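Local atomic coordinates of 3,4-dihydroxybenzoate decarboxylase (Enterobacter cloacae, PDB entry 5NY5), a protein that catalyses the decarboxylation of 3,4-dihydroxybenzoate, and the reverse para-carboxylation of catechols, as a UbiD-family enzyme dependent on prenylated flavin. Residues A[7-12]-A[312-318]; A[56-60]-A[71-75]; A[171-176]-A[276-280]; A[287-291]-A[322-327]. All coordinates share one frame; numbering follows the deposited sequence.

Contacts 1, 2 and 4 are mostly buried, while contact 3 is partly open and its centre lies about 21 Å from the centre of the chain. Contacts 1 and 2 share one mixed sheet: strands 70-73 and 316-319 are neighbours in it, and Ile316 packs on Leu72 and Met59. Contact 2 is backbone ladder and apolar side chains. Contact 1 adds two arginines, Arg9 and Arg312, to an apolar patch. Contact 3 is almost wholly polar, joining side-chain amides, a histidine and a carboxylate. Contact 4, its centre about 9 Å from the chain centre, has no hydrogen bond between its segments and relies on prolines and rings. Arg171 of contact 3 meets Glu289 of contact 4 in a salt bridge.

Contact 1: A[7-12]-A[312-318]; sequences DLRSAI and RNHAILQ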
loop_
_atom_site.group_PDB
_atom_site.type_symbol
_atom_site.label_atom_id
_atom_site.label_comp_id
_atom_site.label_asym_id
_atom_site.label_seq_id
_atom_site.Cartn_x
_atom_site.Cartn_y
_atom_site.Cartn_z
ATOM N N ASP A 7 28.334 6.359 48.620
ATOM C CA ASP A 7 29.339 6.786 47.659
ATOM C C ASP A 7 29.676 5.604 46.756
ATOM O O ASP A 7 29.076 4.531 46.854
ATOM C CB ASP A 7 30.583 7.343 48.361
ATOM C CG ASP A 7 31.121 6.414 49.437
ATOM O OD1 ASP A 7 30.846 5.198 49.386
ATOM O OD2 ASP A 7 31.832 6.908 50.335
ATOM N N LEU A 8 30.650 5.816 45.872
ATOM C CA LEU A 8 31.046 4.768 44.940
ATOM C C LEU A 8 31.663 3.576 45.663
ATOM O O LEU A 8 31.379 2.421 45.326
ATOM C CB LEU A 8 32.017 5.337 43.909
ATOM C CG LEU A 8 32.654 4.363 42.922
ATOM C CD1 LEU A 8 31.593 3.642 42.108
ATOM C CD2 LEU A 8 33.613 5.110 42.017
ATOM N N ARG A 9 32.502 3.833 46.669
ATOM C CA ARG A 9 33.235 2.744 47.308
ATOM C C ARG A 9 32.334 1.875 48.175
ATOM O O ARG A 9 32.578 0.670 48.298
ATOM C CB ARG A 9 34.395 3.306 48.124
ATOM C CG ARG A 9 35.410 4.052 47.278
ATOM C CD ARG A 9 36.618 4.469 48.086
ATOM N NE ARG A 9 37.461 5.402 47.346
ATOM C CZ ARG A 9 38.691 5.748 47.709
ATOM N NH1 ARG A 9 39.233 5.229 48.801
ATOM N NH2 ARG A 9 39.382 6.608 46.973
ATOM N N SER A 10 31.294 2.450 48.780
ATOM C CA SER A 10 30.336 1.618 49.498
ATOM C C SER A 10 29.481 0.800 48.537
ATOM O O SER A 10 28.977 -0.264 48.910
ATOM C CB SER A 10 29.457 2.477 50.409
ATOM O OG SER A 10 29.196 3.744 49.834
ATOM N N ALA A 11 29.317 1.270 47.300
ATOM C CA ALA A 11 28.592 0.484 46.308
ATOM C C ALA A 11 29.428 -0.690 45.821
ATOM O O ALA A 11 28.912 -1.801 45.653
ATOM C CB ALA A 11 28.176 1.370 45.135
ATOM N N ILE A 12 30.721 -0.463 45.582
ATOM C CA ILE A 12 31.615 -1.551 45.196
ATOM C C ILE A 12 31.639 -2.624 46.276
ATOM O O ILE A 12 31.706 -3.824 45.981
ATOM C CB ILE A 12 33.023 -1.000 44.908
ATOM C CG1 ILE A 12 32.987 -0.056 43.705
ATOM C CG2 ILE A 12 34.013 -2.131 44.683
ATOM C CD1 ILE A 12 34.322 0.576 43.382
ATOM N N ARG A 312 39.569 12.613 46.221
ATOM C CA ARG A 312 39.925 11.969 47.472
ATOM C C ARG A 312 41.215 11.170 47.312
ATOM O O ARG A 312 41.772 11.043 46.218
ATOM C CB ARG A 312 38.796 11.067 47.972
ATOM C CG ARG A 312 37.806 10.601 46.929
ATOM C CD ARG A 312 37.003 9.419 47.460
ATOM N NE ARG A 312 35.694 9.789 47.996
ATOM C CZ ARG A 312 34.982 9.024 48.820
ATOM N NH1 ARG A 312 33.795 9.430 49.251
ATOM N NH2 ARG A 312 35.462 7.857 49.228
ATOM N N ASN A 313 41.697 10.639 48.435
ATOM C CA ASN A 313 42.922 9.852 48.432
ATOM C C ASN A 313 42.736 8.590 47.601
ATOM O O ASN A 313 41.797 7.820 47.822
ATOM C CB ASN A 313 43.320 9.490 49.862
ATOM C CG ASN A 313 43.762 10.693 50.670
ATOM O OD1 ASN A 313 44.151 11.719 50.113
ATOM N ND2 ASN A 313 43.712 10.572 51.991
ATOM N N HIS A 314 43.642 8.384 46.645
ATOM C CA HIS A 314 43.586 7.257 45.716
ATOM C C HIS A 314 42.263 7.266 44.944
ATOM O O HIS A 314 41.501 6.297 44.934
ATOM C CB HIS A 314 43.796 5.932 46.456
ATOM C CG HIS A 314 44.294 4.826 45.581
ATOM N ND1 HIS A 314 44.144 3.496 45.906
ATOM C CD2 HIS A 314 44.948 4.853 44.397
ATOM C CE1 HIS A 314 44.678 2.750 44.956
ATOM N NE2 HIS A 314 45.174 3.549 44.030
ATOM N N ALA A 315 42.010 8.394 44.286
ATOM C CA ALA A 315 40.716 8.637 43.663
ATOM C C ALA A 315 40.461 7.663 42.521
ATOM O O ALA A 315 41.326 7.438 41.670
ATOM C CB ALA A 315 40.637 10.072 43.152
ATOM N N ILE A 316 39.264 7.091 42.508
ATOM C CA ILE A 316 38.843 6.204 41.434
ATOM C C ILE A 316 38.311 7.043 40.282
ATOM O O ILE A 316 37.477 7.933 40.484
ATOM C CB ILE A 316 37.779 5.216 41.935
ATOM C CG1 ILE A 316 38.342 4.347 43.060
ATOM C CG2 ILE A 316 37.268 4.361 40.795
ATOM C CD1 ILE A 316 37.293 3.536 43.780
ATOM N N LEU A 317 38.795 6.773 39.075
ATOM C CA LEU A 317 38.277 7.416 37.872
ATOM C C LEU A 317 37.205 6.516 37.268
ATOM O O LEU A 317 37.505 5.418 36.791
ATOM C CB LEU A 317 39.398 7.687 36.873
ATOM C CG LEU A 317 38.977 8.400 35.587
ATOM C CD1 LEU A 317 38.186 9.652 35.912
ATOM C CD2 LEU A 317 40.189 8.745 34.740
ATOM N N GLN A 318 35.956 6.972 37.299
ATOM C CA GLN A 318 34.828 6.216 36.771
ATOM C C GLN A 318 34.417 6.763 35.411
ATOM O O GLN A 318 34.289 7.978 35.237
ATOM C CB GLN A 318 33.637 6.260 37.729
ATOM C CG GLN A 318 32.410 5.527 37.220
ATOM C CD GLN A 318 31.263 5.545 38.207
ATOM O OE1 GLN A 318 31.256 6.326 39.155
ATOM N NE2 GLN A 318 30.285 4.677 37.991
#
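Arg9 makes the main polar link between helix 8-16 and the loop entering strand 316-319. Its NH2 donates to Asn313 O at 2.8 Å, with an N-H...O angle of 164°. The oxygen lies near the guanidinium plane, at its edge. The arm runs extended from CG to NE, which carries the group out to the loop. Arg9 NE also pairs with Glu262.

The second polar link is weak. Arg312 NH1 reaches Asp7 OD2 at 3.4 Å in a long salt bridge, the two flat groups being nearly perpendicular. Arg260 is the stronger partner of Asp7, which sits at the N-cap of the helix. Arg312 NH2 lies over one face of the Arg9 guanidinium, 3.7 Å from Arg9 NE. Glu262 lies near both arginines and probably offsets this closeness of like charges.

The remaining contacts are apolar. Leu8 CD2 meets Ile316 CG2 at 3.9 Å. Ile316 CD1 touches Arg9 CG at 4.0 Å and Ile12 CD1 at 4.2 Å.

The axes of helix segment 8-12 and strand segment 316-318 lie at 84°. Leu8 and Ile12 also rest on Leu72 of the adjacent strand 70-73, and Ile12 reaches Met59 of strand 57-60. Gln318 packs on Tyr217 of helix 214-219.

Contact 2: A[56-60]-A[71-75]; sequences PAMMF and ILVGM
The bent side chain of Met59, a selenomethionine, curls over its partner on the facing strand, Leu72. Its chi2 of 79° and chi3 of 69° fold the chain back, and CE comes to rest 3.8 Å from Leu72 CD1. The bump of the Leu72 isobutyl group thus fits into the hook made by SE and CE. The same CD1 lies 3.3 Å from Met58 O, close to the facing backbone.

On the other face Phe60 and Val73 mesh diagonally. Val73 CG2 touches Phe60 CE2 at 4.0 Å, near the plane of the ring and at its edge. Phe60 has CG anti to its carbonyl carbon (chi1 -68°), which lays the ring along the strand pair toward Val73. Met58 extends away from the facing strand, and of its side chain CB comes nearest Val73 CG2.

The two strands form a beta hairpin, 57-60 with 70-73, in the N-terminal part of this UbiD-family protein. Met58 with Val73 and Phe60 with Ile71 are hydrogen-bonded antiparallel pairs; Met59 with Leu72 is a non-hydrogen-bonded pair between them. Met58 N donates a hydrogen bond to Val73 O, and Phe60 N to Ile71 O, both at 2.8 Å.

At the end of the ladder Met75 also folds back. Its CE meets Ala57 CB at 3.5 Å, and Gly74 O lies 3.5 Å from Ala57 CB as well. Strand 22-25 flanks strand 57-60, and strand 316-319 flanks 70-73. Leu35 and Tyr39 of helix 34-42 lie against the face bearing Met58, Phe60, Ile71 and Val73; there Met58 also packs on Trp486 of the second subunit.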
loop_
_atom_site.group_PDB
_atom_site.type_symbol
_atom_site.label_atom_id
_atom_site.label_comp_id
_atom_site.label_asym_id
_atom_site.label_seq_id
_atom_site.Cartn_x
_atom_site.Cartn_y
_atom_site.Cartn_z
ATOM N N PRO A 56 30.791 -8.354 34.847
ATOM C CA PRO A 56 31.131 -7.587 36.042
ATOM C C PRO A 56 31.565 -6.180 35.684
ATOM O O PRO A 56 32.075 -5.914 34.594
ATOM C CB PRO A 56 32.294 -8.384 36.643
ATOM C CG PRO A 56 32.972 -8.950 35.449
ATOM C CD PRO A 56 31.875 -9.271 34.457
ATOM N N ALA A 57 31.336 -5.266 36.618
ATOM C CA ALA A 57 32.041 -4.001 36.555
ATOM C C ALA A 57 33.519 -4.258 36.808
ATOM O O ALA A 57 33.894 -5.226 37.474
ATOM C CB ALA A 57 31.474 -3.017 37.573
HETATM N N MSE A 58 34.366 -3.401 36.258
HETATM C CA MSE A 58 35.787 -3.707 36.260
HETATM C C MSE A 58 36.661 -2.555 36.728
HETATM O O MSE A 58 36.494 -1.417 36.300
HETATM C CB MSE A 58 36.220 -4.145 34.865
HETATM C CG MSE A 58 37.571 -4.816 34.816
HETATM SE SE MSE A 58 37.785 -5.809 33.161
HETATM C CE MSE A 58 39.565 -6.537 33.473
HETATM N N MSE A 59 37.599 -2.876 37.611
HETATM C CA MSE A 59 38.573 -1.914 38.098
HETATM C C MSE A 59 39.956 -2.246 37.561
HETATM O O MSE A 59 40.472 -3.339 37.782
HETATM C CB MSE A 59 38.599 -1.898 39.627
HETATM C CG MSE A 59 39.605 -0.928 40.217
HETATM SE SE MSE A 59 38.970 0.911 40.207
HETATM C CE MSE A 59 37.561 0.718 41.535
ATOM N N PHE A 60 40.556 -1.301 36.851
ATOM C CA PHE A 60 41.906 -1.458 36.319
ATOM C C PHE A 60 42.855 -0.725 37.260
ATOM O O PHE A 60 42.960 0.502 37.220
ATOM C CB PHE A 60 41.991 -0.927 34.893
ATOM C CG PHE A 60 41.210 -1.740 33.898
ATOM C CD1 PHE A 60 41.848 -2.666 33.089
ATOM C CD2 PHE A 60 39.838 -1.585 33.777
ATOM C CE1 PHE A 60 41.135 -3.416 32.173
ATOM C CE2 PHE A 60 39.118 -2.334 32.861
ATOM C CZ PHE A 60 39.769 -3.249 32.058
ATOM N N ILE A 71 41.166 2.955 37.179
ATOM C CA ILE A 71 40.065 3.357 36.312
ATOM C C ILE A 71 38.937 2.343 36.424
ATOM O O ILE A 71 39.169 1.129 36.408
ATOM C CB ILE A 71 40.537 3.504 34.854
ATOM C CG1 ILE A 71 41.640 4.559 34.776
ATOM C CG2 ILE A 71 39.376 3.872 33.947
ATOM C CD1 ILE A 71 42.162 4.808 33.388
ATOM N N LEU A 72 37.712 2.849 36.522
ATOM C CA LEU A 72 36.531 2.040 36.778
ATOM C C LEU A 72 35.552 2.160 35.617
ATOM O O LEU A 72 35.213 3.271 35.202
ATOM C CB LEU A 72 35.864 2.488 38.071
ATOM C CG LEU A 72 34.657 1.687 38.519
ATOM C CD1 LEU A 72 35.067 0.245 38.733
ATOM C CD2 LEU A 72 34.128 2.306 39.790
ATOM N N VAL A 73 35.093 1.018 35.103
ATOM C CA VAL A 73 34.141 0.985 34.000
ATOM C C VAL A 73 33.107 -0.101 34.257
ATOM O O VAL A 73 33.377 -1.100 34.929
ATOM C CB VAL A 73 34.824 0.738 32.635
ATOM C CG1 VAL A 73 35.747 1.884 32.271
ATOM C CG2 VAL A 73 35.579 -0.576 32.650
ATOM N N GLY A 74 31.913 0.103 33.704
ATOM C CA GLY A 74 30.882 -0.911 33.693
ATOM C C GLY A 74 29.971 -0.947 34.896
ATOM O O GLY A 74 29.240 -1.930 35.064
HETATM N N MSE A 75 29.974 0.088 35.728
HETATM C CA MSE A 75 29.221 0.064 36.975
HETATM C C MSE A 75 27.724 -0.092 36.729
HETATM O O MSE A 75 27.053 -0.845 37.429
HETATM C CB MSE A 75 29.505 1.332 37.786
HETATM C CG MSE A 75 29.117 1.264 39.261
HETATM SE SE MSE A 75 29.988 -0.153 40.302
HETATM C CE MSE A 75 31.726 -0.119 39.500
#

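Contact 3: A[171-176]-A[276-280]; sequences RLCVQE and REDQH
The end of strand 165-174 runs past a type I beta turn from Arg276 to Gln279, with the CA atoms of Cys173 and Glu277 7.2 Å apart. The backbones do not form a ladder, and side chains bridge the gap.

Gln175 uses both ends of its amide. Its NE2 donates to Glu277 O at 3.2 Å, the oxygen lying in the amide plane, and also hydrogen-bonds Ser181 OG. Its OE1 accepts from Gln279 NE2 at 3.0 Å, where the donor stands 41° above the carbonyl plane. The bend at chi2 (-66°) turns this amide toward the turn.

Next along the chain, Glu176 OE2 lies at the edge of the His280 ring and accepts a weak bond from its NE2 at 2.9 Å. The carboxylate is turned steeply against the ring.

At the other end, a water accepts weakly from Arg171 NH2 and donates to Glu277 OE1. Asn298 N also hydrogen-bonds Glu277 OE1, and Glu289 pairs with Arg171.

Arg171 binds prenylated FMN in a structure of this protein, although no flavin is bound here. The nearby carboxylates of Glu277 and Glu289 probably balance its charge, and the two-ended grip on Gln175 would fix which way its amide faces.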
loop_
_atom_site.group_PDB
_atom_site.type_symbol
_atom_site.label_atom_id
_atom_site.label_comp_id
_atom_site.label_asym_id
_atom_site.label_seq_id
_atom_site.Cartn_x
_atom_site.Cartn_y
_atom_site.Cartn_z
ATOM N N ARG A 171 29.523 14.609 28.578
ATOM C CA ARG A 171 30.818 14.041 28.243
ATOM C C ARG A 171 31.766 15.172 27.870
ATOM O O ARG A 171 31.353 16.161 27.259
ATOM C CB ARG A 171 30.717 13.025 27.100
ATOM C CG ARG A 171 30.316 13.611 25.759
ATOM C CD ARG A 171 30.168 12.520 24.714
ATOM N NE ARG A 171 29.831 13.059 23.401
ATOM C CZ ARG A 171 29.482 12.316 22.357
ATOM N NH1 ARG A 171 29.420 10.998 22.474
ATOM N NH2 ARG A 171 29.193 12.891 21.200
ATOM N N LEU A 172 33.031 15.029 28.255
ATOM C CA LEU A 172 34.021 16.082 28.076
ATOM C C LEU A 172 35.274 15.503 27.441
ATOM O O LEU A 172 35.760 14.451 27.867
ATOM C CB LEU A 172 34.368 16.750 29.410
ATOM C CG LEU A 172 33.245 17.525 30.104
ATOM C CD1 LEU A 172 32.405 16.621 30.994
ATOM C CD2 LEU A 172 33.814 18.688 30.895
ATOM N N CYS A 173 35.796 16.195 26.434
ATOM C CA CYS A 173 37.009 15.786 25.744
ATOM C C CYS A 173 38.172 16.654 26.206
ATOM O O CYS A 173 38.049 17.881 26.268
ATOM C CB CYS A 173 36.833 15.893 24.229
ATOM S SG CYS A 173 38.268 15.381 23.263
ATOM N N VAL A 174 39.293 16.015 26.529
ATOM C CA VAL A 174 40.469 16.741 26.993
ATOM C C VAL A 174 41.124 17.434 25.805
ATOM O O VAL A 174 41.472 16.790 24.808
ATOM C CB VAL A 174 41.452 15.801 27.699
ATOM C CG1 VAL A 174 42.713 16.546 28.088
ATOM C CG2 VAL A 174 40.799 15.174 28.918
ATOM N N GLN A 175 41.299 18.748 25.907
ATOM C CA GLN A 175 41.871 19.550 24.834
ATOM C C GLN A 175 43.255 20.083 25.166
ATOM O O GLN A 175 44.187 19.924 24.373
ATOM C CB GLN A 175 40.934 20.718 24.496
ATOM C CG GLN A 175 39.527 20.297 24.106
ATOM C CD GLN A 175 39.480 19.528 22.798
ATOM O OE1 GLN A 175 40.434 19.539 22.021
ATOM N NE2 GLN A 175 38.364 18.856 22.550
ATOM N N GLU A 176 43.412 20.721 26.324
ATOM C CA GLU A 176 44.700 21.273 26.722
ATOM C C GLU A 176 45.045 20.848 28.142
ATOM O O GLU A 176 44.324 20.049 28.747
ATOM C CB GLU A 176 44.688 22.799 26.617
ATOM C CG GLU A 176 44.266 23.336 25.261
ATOM C CD GLU A 176 45.298 23.084 24.182
ATOM O OE1 GLU A 176 46.455 22.759 24.518
ATOM O OE2 GLU A 176 44.949 23.215 22.990
ATOM N N ARG A 276 36.649 23.023 17.971
ATOM C CA ARG A 276 36.150 21.811 17.342
ATOM C C ARG A 276 36.718 20.606 18.078
ATOM O O ARG A 276 37.865 20.627 18.534
ATOM C CB ARG A 276 36.498 21.755 15.853
ATOM C CG ARG A 276 37.970 21.633 15.516
ATOM C CD ARG A 276 38.150 21.622 14.004
ATOM N NE ARG A 276 39.544 21.463 13.610
ATOM C CZ ARG A 276 40.120 20.291 13.369
ATOM N NH1 ARG A 276 39.420 19.172 13.483
ATOM N NH2 ARG A 276 41.396 20.239 13.014
ATOM N N GLU A 277 35.897 19.561 18.193
ATOM C CA GLU A 277 36.185 18.475 19.124
ATOM C C GLU A 277 37.497 17.775 18.791
ATOM O O GLU A 277 38.288 17.465 19.690
ATOM C CB GLU A 277 35.022 17.483 19.121
ATOM C CG GLU A 277 34.754 16.811 20.453
ATOM C CD GLU A 277 33.353 16.241 20.535
ATOM O OE1 GLU A 277 32.602 16.373 19.548
ATOM O OE2 GLU A 277 32.998 15.667 21.585
ATOM N N ASP A 278 37.753 17.529 17.507
ATOM C CA ASP A 278 38.921 16.773 17.070
ATOM C C ASP A 278 40.072 17.674 16.636
ATOM O O ASP A 278 40.815 17.323 15.713
ATOM C CB ASP A 278 38.536 15.826 15.935
ATOM C CG ASP A 278 38.058 16.566 14.700
ATOM O OD1 ASP A 278 37.542 17.695 14.840
ATOM O OD2 ASP A 278 38.203 16.020 13.587
ATOM N N GLN A 279 40.245 18.823 17.294
ATOM C CA GLN A 279 41.254 19.780 16.845
ATOM C C GLN A 279 42.663 19.200 16.909
ATOM O O GLN A 279 43.505 19.531 16.067
ATOM C CB GLN A 279 41.171 21.061 17.673
ATOM C CG GLN A 279 41.403 20.865 19.158
ATOM C CD GLN A 279 41.767 22.155 19.861
ATOM O OE1 GLN A 279 42.093 23.152 19.220
ATOM N NE2 GLN A 279 41.707 22.145 21.188
ATOM N N HIS A 280 42.939 18.336 17.884
ATOM C CA HIS A 280 44.271 17.772 18.045
ATOM C C HIS A 280 44.443 16.422 17.362
ATOM O O HIS A 280 45.580 15.962 17.216
ATOM C CB HIS A 280 44.613 17.631 19.533
ATOM C CG HIS A 280 44.702 18.937 20.262
ATOM N ND1 HIS A 280 45.740 19.825 20.076
ATOM C CD2 HIS A 280 43.887 19.501 21.184
ATOM C CE1 HIS A 280 45.557 20.880 20.847
ATOM N NE2 HIS A 280 44.440 20.710 21.530
HETATM O O HOH W 1 30.316 15.354 19.271
#

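Contact 4: A[287-291]-A[322-327]; sequences MPEFP and GPGEEH
Phe290 sets its CB over the imidazole of His327 in a CH-pi contact. The carbon stands 3.4 Å from the ring centroid and only 5° off the ring normal. This joins the loop after strand 285-288 to the first turn of the long helix 324-346, which follows strand 316-319. Both segments lie in the Rift-related, FMN-binding-type region of the UbiD fold.

The torsions explain the fit. Phe290 has CG between its backbone N and carbonyl carbon (chi1 72°). That turns the phenyl ring aside while CB stays above the imidazole. His327 places its ring with CG opposite the backbone N (chi1 -176°), reaching out from the helix toward Phe290. The two ring planes are nearly parallel but slid apart, with centroids 4.7 Å apart, and they barely overlap. Gly361 O accepts from His327 ND1, which would steady the imidazole's rotation. Phe364 and His436 meet the Phe290 ring edge-to-face.

Pro323 packs beside this pair. The peptide bond before it is cis. Its CG packs 3.7 Å from Phe290 CA, and its CD lies 3.4 Å from Glu289 O. No hydrogen bond crosses between the two segments.

Glu289 has its CB directed away from segment 322-327, and its carboxylate turns to Arg171. The adjoining residues also reach the second subunit. Pro291 O accepts from Trp415 of that subunit, and Pro288 packs on its Ala476. Within the chain, Pro288 CB comes 3.3 Å from Gly322 O.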
loop_
_atom_site.group_PDB
_atom_site.type_symbol
_atom_site.label_atom_id
_atom_site.label_comp_id
_atom_site.label_asym_id
_atom_site.label_seq_id
_atom_site.Cartn_x
_atom_site.Cartn_y
_atom_site.Cartn_z
HETATM N N MSE A 287 33.153 10.336 19.218
HETATM C CA MSE A 287 33.095 9.196 20.114
HETATM C C MSE A 287 32.074 8.182 19.618
HETATM O O MSE A 287 31.156 8.540 18.884
HETATM C CB MSE A 287 32.720 9.660 21.518
HETATM C CG MSE A 287 33.559 9.085 22.633
HETATM SE SE MSE A 287 32.652 9.327 24.330
HETATM C CE MSE A 287 31.650 7.659 24.391
ATOM N N PRO A 288 32.226 6.919 20.010
ATOM C CA PRO A 288 31.143 5.957 19.785
ATOM C C PRO A 288 29.869 6.420 20.477
ATOM O O PRO A 288 29.875 6.773 21.658
ATOM C CB PRO A 288 31.685 4.663 20.400
ATOM C CG PRO A 288 33.159 4.816 20.351
ATOM C CD PRO A 288 33.437 6.274 20.545
ATOM N N GLU A 289 28.773 6.424 19.728
ATOM C CA GLU A 289 27.481 6.838 20.246
ATOM C C GLU A 289 26.658 5.622 20.654
ATOM O O GLU A 289 27.002 4.477 20.357
ATOM C CB GLU A 289 26.729 7.675 19.208
ATOM C CG GLU A 289 27.487 8.901 18.722
ATOM C CD GLU A 289 27.651 9.959 19.796
ATOM O OE1 GLU A 289 28.509 10.849 19.623
ATOM O OE2 GLU A 289 26.923 9.908 20.808
ATOM N N PHE A 290 25.549 5.888 21.342
ATOM C CA PHE A 290 24.715 4.794 21.823
ATOM C C PHE A 290 24.101 3.926 20.721
ATOM O O PHE A 290 23.912 2.725 20.981
ATOM C CB PHE A 290 23.625 5.344 22.762
ATOM C CG PHE A 290 22.533 6.108 22.068
ATOM C CD1 PHE A 290 21.394 5.460 21.621
ATOM C CD2 PHE A 290 22.636 7.475 21.879
ATOM C CE1 PHE A 290 20.387 6.156 20.987
ATOM C CE2 PHE A 290 21.628 8.177 21.246
ATOM C CZ PHE A 290 20.504 7.515 20.801
ATOM N N PRO A 291 23.767 4.421 19.519
ATOM C CA PRO A 291 23.258 3.499 18.490
ATOM C C PRO A 291 24.278 2.469 18.034
ATOM O O PRO A 291 23.881 1.437 17.480
ATOM C CB PRO A 291 22.858 4.435 17.341
ATOM C CG PRO A 291 22.652 5.745 17.975
ATOM C CD PRO A 291 23.692 5.813 19.042
ATOM N N GLY A 322 31.671 1.801 25.464
ATOM C CA GLY A 322 30.648 1.365 24.535
ATOM C C GLY A 322 29.969 2.438 23.708
ATOM O O GLY A 322 30.276 2.585 22.529
ATOM N N PRO A 323 29.045 3.202 24.315
ATOM C CA PRO A 323 28.654 3.205 25.729
ATOM C C PRO A 323 27.847 1.987 26.164
ATOM O O PRO A 323 27.610 1.838 27.359
ATOM C CB PRO A 323 27.820 4.478 25.850
ATOM C CG PRO A 323 27.230 4.656 24.513
ATOM C CD PRO A 323 28.277 4.192 23.540
ATOM N N GLY A 324 27.427 1.154 25.217
ATOM C CA GLY A 324 26.963 -0.186 25.536
ATOM C C GLY A 324 25.814 -0.212 26.514
ATOM O O GLY A 324 24.991 0.703 26.566
ATOM N N GLU A 325 25.763 -1.282 27.315
ATOM C CA GLU A 325 24.668 -1.463 28.263
ATOM C C GLU A 325 24.640 -0.371 29.324
ATOM O O GLU A 325 23.578 -0.081 29.886
ATOM C CB GLU A 325 24.785 -2.831 28.926
ATOM C CG GLU A 325 23.576 -3.244 29.737
ATOM C CD GLU A 325 22.445 -3.734 28.865
ATOM O OE1 GLU A 325 22.701 -4.021 27.679
ATOM O OE2 GLU A 325 21.305 -3.833 29.358
ATOM N N GLU A 326 25.789 0.235 29.622
ATOM C CA GLU A 326 25.816 1.314 30.603
ATOM C C GLU A 326 24.930 2.474 30.164
ATOM O O GLU A 326 24.225 3.074 30.985
ATOM C CB GLU A 326 27.256 1.775 30.830
ATOM C CG GLU A 326 27.441 2.615 32.073
ATOM C CD GLU A 326 28.710 2.268 32.827
ATOM O OE1 GLU A 326 29.645 1.724 32.201
ATOM O OE2 GLU A 326 28.768 2.532 34.046
ATOM N N HIS A 327 24.935 2.795 28.869
ATOM C CA HIS A 327 24.015 3.808 28.365
ATOM C C HIS A 327 22.575 3.314 28.417
ATOM O O HIS A 327 21.665 4.079 28.759
ATOM C CB HIS A 327 24.392 4.202 26.939
ATOM C CG HIS A 327 23.553 5.306 26.377
ATOM N ND1 HIS A 327 22.256 5.116 25.953
ATOM C CD2 HIS A 327 23.826 6.616 26.172
ATOM C CE1 HIS A 327 21.766 6.260 25.512
ATOM N NE2 HIS A 327 22.699 7.186 25.633
#